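Local coordinates for protein activator of 2-hydroxyisocaproyl-CoA dehydratase (Clostridium difficile, PDB 4EHU) that hydrolyses ATP while its reduced iron-sulfur cluster passes one electron to 2-hydroxyisocaproyl-CoA dehydratase, activating that enzyme for leucine fermentation, at residues 84-97 with 105-117. Numbering follows the deposited sequence.
Sequences ARGVNFIIPETRTI and AKVLKLDNNGRLL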
loop_
_atom_site.group_PDB
_atom_site.type_symbol
_atom_site.label_atom_id
_atom_site.label_comp_id
_atom_site.label_asym_id
_atom_site.label_seq_id
_atom_site.Cartn_x
_atom_site.Cartn_y
_atom_site.Cartn_z
ATOM N N ALA A 84 -10.365 -13.635 20.623
ATOM C CA ALA A 84 -9.763 -14.139 21.855
ATOM C C ALA A 84 -10.637 -15.221 22.489
ATOM O O ALA A 84 -10.116 -16.253 22.920
ATOM C CB ALA A 84 -9.521 -13.012 22.841
ATOM N N ARG A 85 -11.949 -14.995 22.528
ATOM C CA ARG A 85 -12.858 -15.956 23.144
ATOM C C ARG A 85 -12.848 -17.265 22.366
ATOM O O ARG A 85 -12.809 -18.358 22.957
ATOM C CB ARG A 85 -14.270 -15.349 23.169
ATOM C CG ARG A 85 -15.337 -16.264 23.797
ATOM C CD ARG A 85 -15.075 -16.500 25.278
ATOM N NE ARG A 85 -16.047 -17.433 25.858
ATOM C CZ ARG A 85 -17.284 -17.097 26.200
ATOM N NH1 ARG A 85 -17.700 -15.848 26.031
ATOM N NH2 ARG A 85 -18.110 -18.012 26.719
ATOM N N GLY A 86 -12.898 -17.155 21.040
ATOM C CA GLY A 86 -12.882 -18.323 20.174
ATOM C C GLY A 86 -11.589 -19.124 20.317
ATOM O O GLY A 86 -11.619 -20.353 20.503
ATOM N N VAL A 87 -10.459 -18.433 20.271
ATOM C CA VAL A 87 -9.176 -19.109 20.407
ATOM C C VAL A 87 -9.063 -19.764 21.789
ATOM O O VAL A 87 -8.638 -20.901 21.895
ATOM C CB VAL A 87 -8.013 -18.131 20.185
ATOM C CG1 VAL A 87 -6.689 -18.765 20.594
ATOM C CG2 VAL A 87 -7.985 -17.699 18.735
ATOM N N ASN A 88 -9.410 -19.045 22.848
ATOM C CA ASN A 88 -9.266 -19.612 24.193
ATOM C C ASN A 88 -10.134 -20.863 24.404
ATOM O O ASN A 88 -9.801 -21.717 25.215
ATOM C CB ASN A 88 -9.584 -18.584 25.261
ATOM C CG ASN A 88 -8.515 -17.541 25.395
ATOM O OD1 ASN A 88 -7.321 -17.842 25.305
ATOM N ND2 ASN A 88 -8.935 -16.293 25.619
ATOM N N PHE A 89 -11.254 -20.943 23.687
ATOM C CA PHE A 89 -12.140 -22.111 23.745
ATOM C C PHE A 89 -11.468 -23.364 23.143
ATOM O O PHE A 89 -11.737 -24.504 23.597
ATOM C CB PHE A 89 -13.443 -21.761 23.017
ATOM C CG PHE A 89 -14.458 -22.879 22.972
ATOM C CD1 PHE A 89 -15.313 -23.110 24.035
ATOM C CD2 PHE A 89 -14.572 -23.659 21.838
ATOM C CE1 PHE A 89 -16.265 -24.136 23.979
ATOM C CE2 PHE A 89 -15.513 -24.675 21.773
ATOM C CZ PHE A 89 -16.360 -24.906 22.843
ATOM N N ILE A 90 -10.598 -23.160 22.150
ATOM C CA ILE A 90 -9.974 -24.255 21.400
ATOM C C ILE A 90 -8.567 -24.609 21.855
ATOM O O ILE A 90 -8.192 -25.778 21.837
ATOM C CB ILE A 90 -9.787 -23.904 19.910
ATOM C CG1 ILE A 90 -11.113 -23.619 19.225
ATOM C CG2 ILE A 90 -9.064 -25.061 19.177
ATOM C CD1 ILE A 90 -10.916 -23.063 17.835
ATOM N N ILE A 91 -7.778 -23.593 22.205
ATOM C CA ILE A 91 -6.349 -23.770 22.459
ATOM C C ILE A 91 -6.011 -23.193 23.823
ATOM O O ILE A 91 -6.046 -21.974 24.008
ATOM C CB ILE A 91 -5.504 -23.033 21.387
ATOM C CG1 ILE A 91 -5.765 -23.652 20.013
ATOM C CG2 ILE A 91 -4.013 -23.099 21.735
ATOM C CD1 ILE A 91 -5.414 -22.765 18.869
ATOM N N PRO A 92 -5.691 -24.069 24.795
ATOM C CA PRO A 92 -5.335 -23.637 26.149
ATOM C C PRO A 92 -4.011 -22.878 26.216
ATOM O O PRO A 92 -3.136 -23.077 25.373
ATOM C CB PRO A 92 -5.217 -24.962 26.925
ATOM C CG PRO A 92 -6.050 -25.928 26.150
ATOM C CD PRO A 92 -5.828 -25.531 24.708
ATOM N N GLU A 93 -3.898 -22.006 27.214
ATOM C CA GLU A 93 -2.636 -21.353 27.526
ATOM C C GLU A 93 -2.222 -20.399 26.405
ATOM O O GLU A 93 -1.038 -20.196 26.184
ATOM C CB GLU A 93 -1.538 -22.397 27.718
ATOM C CG GLU A 93 -1.929 -23.513 28.674
ATOM C CD GLU A 93 -2.378 -22.984 30.014
ATOM O OE1 GLU A 93 -1.835 -21.951 30.458
ATOM O OE2 GLU A 93 -3.285 -23.591 30.618
ATOM N N THR A 94 -3.197 -19.821 25.707
ATOM C CA THR A 94 -2.867 -18.861 24.642
ATOM C C THR A 94 -2.538 -17.472 25.207
ATOM O O THR A 94 -3.297 -16.925 26.014
ATOM C CB THR A 94 -4.015 -18.713 23.630
ATOM O OG1 THR A 94 -4.220 -19.942 22.934
ATOM C CG2 THR A 94 -3.663 -17.634 22.595
ATOM N N ARG A 95 -1.421 -16.891 24.758
ATOM C CA ARG A 95 -1.007 -15.561 25.218
ATOM C C ARG A 95 -0.749 -14.574 24.081
ATOM O O ARG A 95 -0.764 -13.357 24.304
ATOM C CB ARG A 95 0.235 -15.652 26.102
ATOM C CG ARG A 95 0.057 -16.532 27.351
ATOM C CD ARG A 95 -0.853 -15.905 28.385
ATOM N NE ARG A 95 -0.956 -16.724 29.592
ATOM C CZ ARG A 95 -1.890 -17.651 29.805
ATOM N NH1 ARG A 95 -2.824 -17.894 28.898
ATOM N NH2 ARG A 95 -1.894 -18.340 30.937
ATOM N N THR A 96 -0.522 -15.069 22.861
ATOM C CA THR A 96 -0.394 -14.184 21.713
ATOM C C THR A 96 -1.306 -14.676 20.596
ATOM O O THR A 96 -1.259 -15.855 20.246
ATOM C CB THR A 96 1.073 -14.158 21.212
ATOM O OG1 THR A 96 1.939 -13.869 22.321
ATOM C CG2 THR A 96 1.242 -13.111 20.123
ATOM N N ILE A 97 -2.170 -13.804 20.078
ATOM C CA ILE A 97 -3.008 -14.153 18.926
ATOM C C ILE A 97 -2.658 -13.245 17.758
ATOM O O ILE A 97 -2.632 -12.032 17.888
ATOM C CB ILE A 97 -4.521 -14.021 19.242
ATOM C CG1 ILE A 97 -4.901 -15.019 20.333
ATOM C CG2 ILE A 97 -5.363 -14.275 17.979
ATOM C CD1 ILE A 97 -6.377 -14.848 20.816
ATOM N N ALA A 105 -4.037 -6.712 9.942
ATOM C CA ALA A 105 -3.445 -7.769 10.738
ATOM C C ALA A 105 -3.427 -7.260 12.150
ATOM O O ALA A 105 -3.042 -6.113 12.409
ATOM C CB ALA A 105 -2.032 -8.051 10.288
ATOM N N LYS A 106 -3.909 -8.093 13.058
ATOM C CA LYS A 106 -4.032 -7.721 14.445
ATOM C C LYS A 106 -3.191 -8.635 15.293
ATOM O O LYS A 106 -3.183 -9.852 15.083
ATOM C CB LYS A 106 -5.494 -7.861 14.881
ATOM C CG LYS A 106 -6.437 -6.862 14.204
ATOM C CD LYS A 106 -7.874 -7.136 14.662
ATOM C CE LYS A 106 -8.748 -5.889 14.462
ATOM N NZ LYS A 106 -9.139 -5.696 13.034
ATOM N N VAL A 107 -2.489 -8.067 16.261
ATOM C CA VAL A 107 -1.765 -8.874 17.220
ATOM C C VAL A 107 -2.237 -8.557 18.623
ATOM O O VAL A 107 -2.181 -7.400 19.077
ATOM C CB VAL A 107 -0.247 -8.671 17.116
ATOM C CG1 VAL A 107 0.465 -9.545 18.136
ATOM C CG2 VAL A 107 0.222 -9.005 15.708
ATOM N N LEU A 108 -2.734 -9.590 19.292
ATOM C CA LEU A 108 -3.314 -9.458 20.615
ATOM C C LEU A 108 -2.407 -10.134 21.603
ATOM O O LEU A 108 -1.975 -11.298 21.386
ATOM C CB LEU A 108 -4.677 -10.170 20.675
ATOM C CG LEU A 108 -5.875 -9.538 19.965
ATOM C CD1 LEU A 108 -5.717 -9.558 18.452
ATOM C CD2 LEU A 108 -7.150 -10.310 20.398
ATOM N N LYS A 109 -2.131 -9.452 22.699
ATOM C CA LYS A 109 -1.469 -10.078 23.823
ATOM C C LYS A 109 -2.502 -10.236 24.919
ATOM O O LYS A 109 -3.210 -9.291 25.255
ATOM C CB LYS A 109 -0.289 -9.235 24.321
ATOM C CG LYS A 109 0.328 -9.765 25.597
ATOM C CD LYS A 109 1.570 -8.976 25.997
ATOM C CE LYS A 109 2.607 -9.853 26.669
ATOM N NZ LYS A 109 3.670 -10.282 25.717
ATOM N N LEU A 110 -2.608 -11.438 25.469
ATOM C CA LEU A 110 -3.616 -11.722 26.486
ATOM C C LEU A 110 -2.950 -12.008 27.822
ATOM O O LEU A 110 -1.824 -12.516 27.858
ATOM C CB LEU A 110 -4.428 -12.964 26.098
ATOM C CG LEU A 110 -5.046 -12.942 24.704
ATOM C CD1 LEU A 110 -5.851 -14.231 24.467
ATOM C CD2 LEU A 110 -5.926 -11.709 24.529
ATOM N N ASP A 111 -3.657 -11.709 28.908
ATOM C CA ASP A 111 -3.193 -12.079 30.244
ATOM C C ASP A 111 -3.606 -13.515 30.534
ATOM O O ASP A 111 -4.113 -14.196 29.650
ATOM C CB ASP A 111 -3.702 -11.117 31.334
ATOM C CG ASP A 111 -5.231 -11.138 31.526
ATOM O OD1 ASP A 111 -5.948 -12.018 31.011
ATOM O OD2 ASP A 111 -5.746 -10.228 32.204
ATOM N N ASN A 112 -3.415 -13.958 31.769
ATOM C CA ASN A 112 -3.704 -15.351 32.116
ATOM C C ASN A 112 -5.199 -15.644 32.148
ATOM O O ASN A 112 -5.615 -16.795 32.281
ATOM C CB ASN A 112 -3.055 -15.713 33.452
ATOM C CG ASN A 112 -1.542 -15.764 33.362
ATOM O OD1 ASN A 112 -0.986 -16.045 32.301
ATOM N ND2 ASN A 112 -0.867 -15.492 34.471
ATOM N N ASN A 113 -6.016 -14.605 32.016
ATOM C CA ASN A 113 -7.454 -14.784 32.059
ATOM C C ASN A 113 -8.068 -14.729 30.667
ATOM O O ASN A 113 -9.278 -14.888 30.513
ATOM C CB ASN A 113 -8.090 -13.719 32.952
ATOM C CG ASN A 113 -7.291 -13.470 34.217
ATOM O OD1 ASN A 113 -7.265 -14.301 35.125
ATOM N ND2 ASN A 113 -6.630 -12.323 34.279
ATOM N N GLY A 114 -7.233 -14.483 29.658
ATOM C CA GLY A 114 -7.702 -14.383 28.291
ATOM C C GLY A 114 -8.089 -12.967 27.929
ATOM O O GLY A 114 -8.643 -12.737 26.856
ATOM N N ARG A 115 -7.805 -12.027 28.829
ATOM C CA ARG A 115 -8.129 -10.611 28.605
ATOM C C ARG A 115 -7.019 -9.846 27.878
ATOM O O ARG A 115 -5.845 -10.128 28.035
ATOM C CB ARG A 115 -8.405 -9.935 29.940
ATOM C CG ARG A 115 -9.340 -10.753 30.842
ATOM C CD ARG A 115 -10.027 -9.903 31.887
ATOM N NE ARG A 115 -11.362 -9.512 31.446
ATOM C CZ ARG A 115 -12.484 -10.129 31.802
ATOM N NH1 ARG A 115 -12.446 -11.167 32.629
ATOM N NH2 ARG A 115 -13.647 -9.698 31.337
ATOM N N LEU A 116 -7.396 -8.828 27.107
ATOM C CA LEU A 116 -6.402 -8.099 26.324
ATOM C C LEU A 116 -5.490 -7.244 27.211
ATOM O O LEU A 116 -5.979 -6.418 28.001
ATOM C CB LEU A 116 -7.101 -7.205 25.306
ATOM C CG LEU A 116 -6.164 -6.695 24.210
ATOM C CD1 LEU A 116 -5.861 -7.791 23.201
ATOM C CD2 LEU A 116 -6.781 -5.524 23.520
ATOM N N LEU A 117 -4.182 -7.469 27.074
ATOM C CA LEU A 117 -3.126 -6.763 27.794
ATOM C C LEU A 117 -2.489 -5.710 26.921
ATOM O O LEU A 117 -2.027 -4.674 27.410
ATOM C CB LEU A 117 -2.003 -7.730 28.176
ATOM C CG LEU A 117 -1.967 -8.314 29.575
ATOM C CD1 LEU A 117 -0.764 -9.229 29.699
ATOM C CD2 LEU A 117 -1.923 -7.218 30.629
HETATM O O HOH W 1 2.234 -11.201 23.362
#
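Leu110 meets residues 84-97 with both branches: CD1 lies 3.7 Å from CD1 of Ile97, whose side chain runs obliquely across it, and CD2 packs at 4.2 Å against CB of Ala84. Its CG stands anti to the carbonyl carbon (chi1 -53°), and with an extended chi2 the methyls meet strand and helix at once. Asn88 approaches Leu110 from the opposing direction, its ND2 lying 3.9 Å from Leu110 CD1. The same ND2 is 3.5 Å from CA of Gly114, the last residue of the type I turn from Asp111.

Along the strands the pairing is antiparallel. Ile97 and Leu108 form a hydrogen-bonded pair with two nearly straight bonds, Leu108 N to Ile97 O being 2.8 Å; Leu110 N adds a third to Arg95 O at 2.9 Å. Thr96 and Lys109 form the adjoining non-hydrogen-bonded pair; a water bridges Thr96 OG1 and Lys109 NZ, and OG1 is also hydrogen-bonded to the backbone O of Gln207.

At the turn 111-114, which follows strand 105-110, the bent chain of Arg95 (chi2 -71°) lays its guanidinium against Asn112, whose CA sits 3.6 Å above the centre of one face. NE and NH2 both reach Asn112 OD1, but angles near 117° make these bonds weak.

In this actin-fold ATPase sheet, three straight backbone bonds thus set the strand register and aliphatic contacts pack the helix-facing side, while the bent Arg95-Asn112 bonds suggest that guanidinium stacking on Asn112 CA contributes as well.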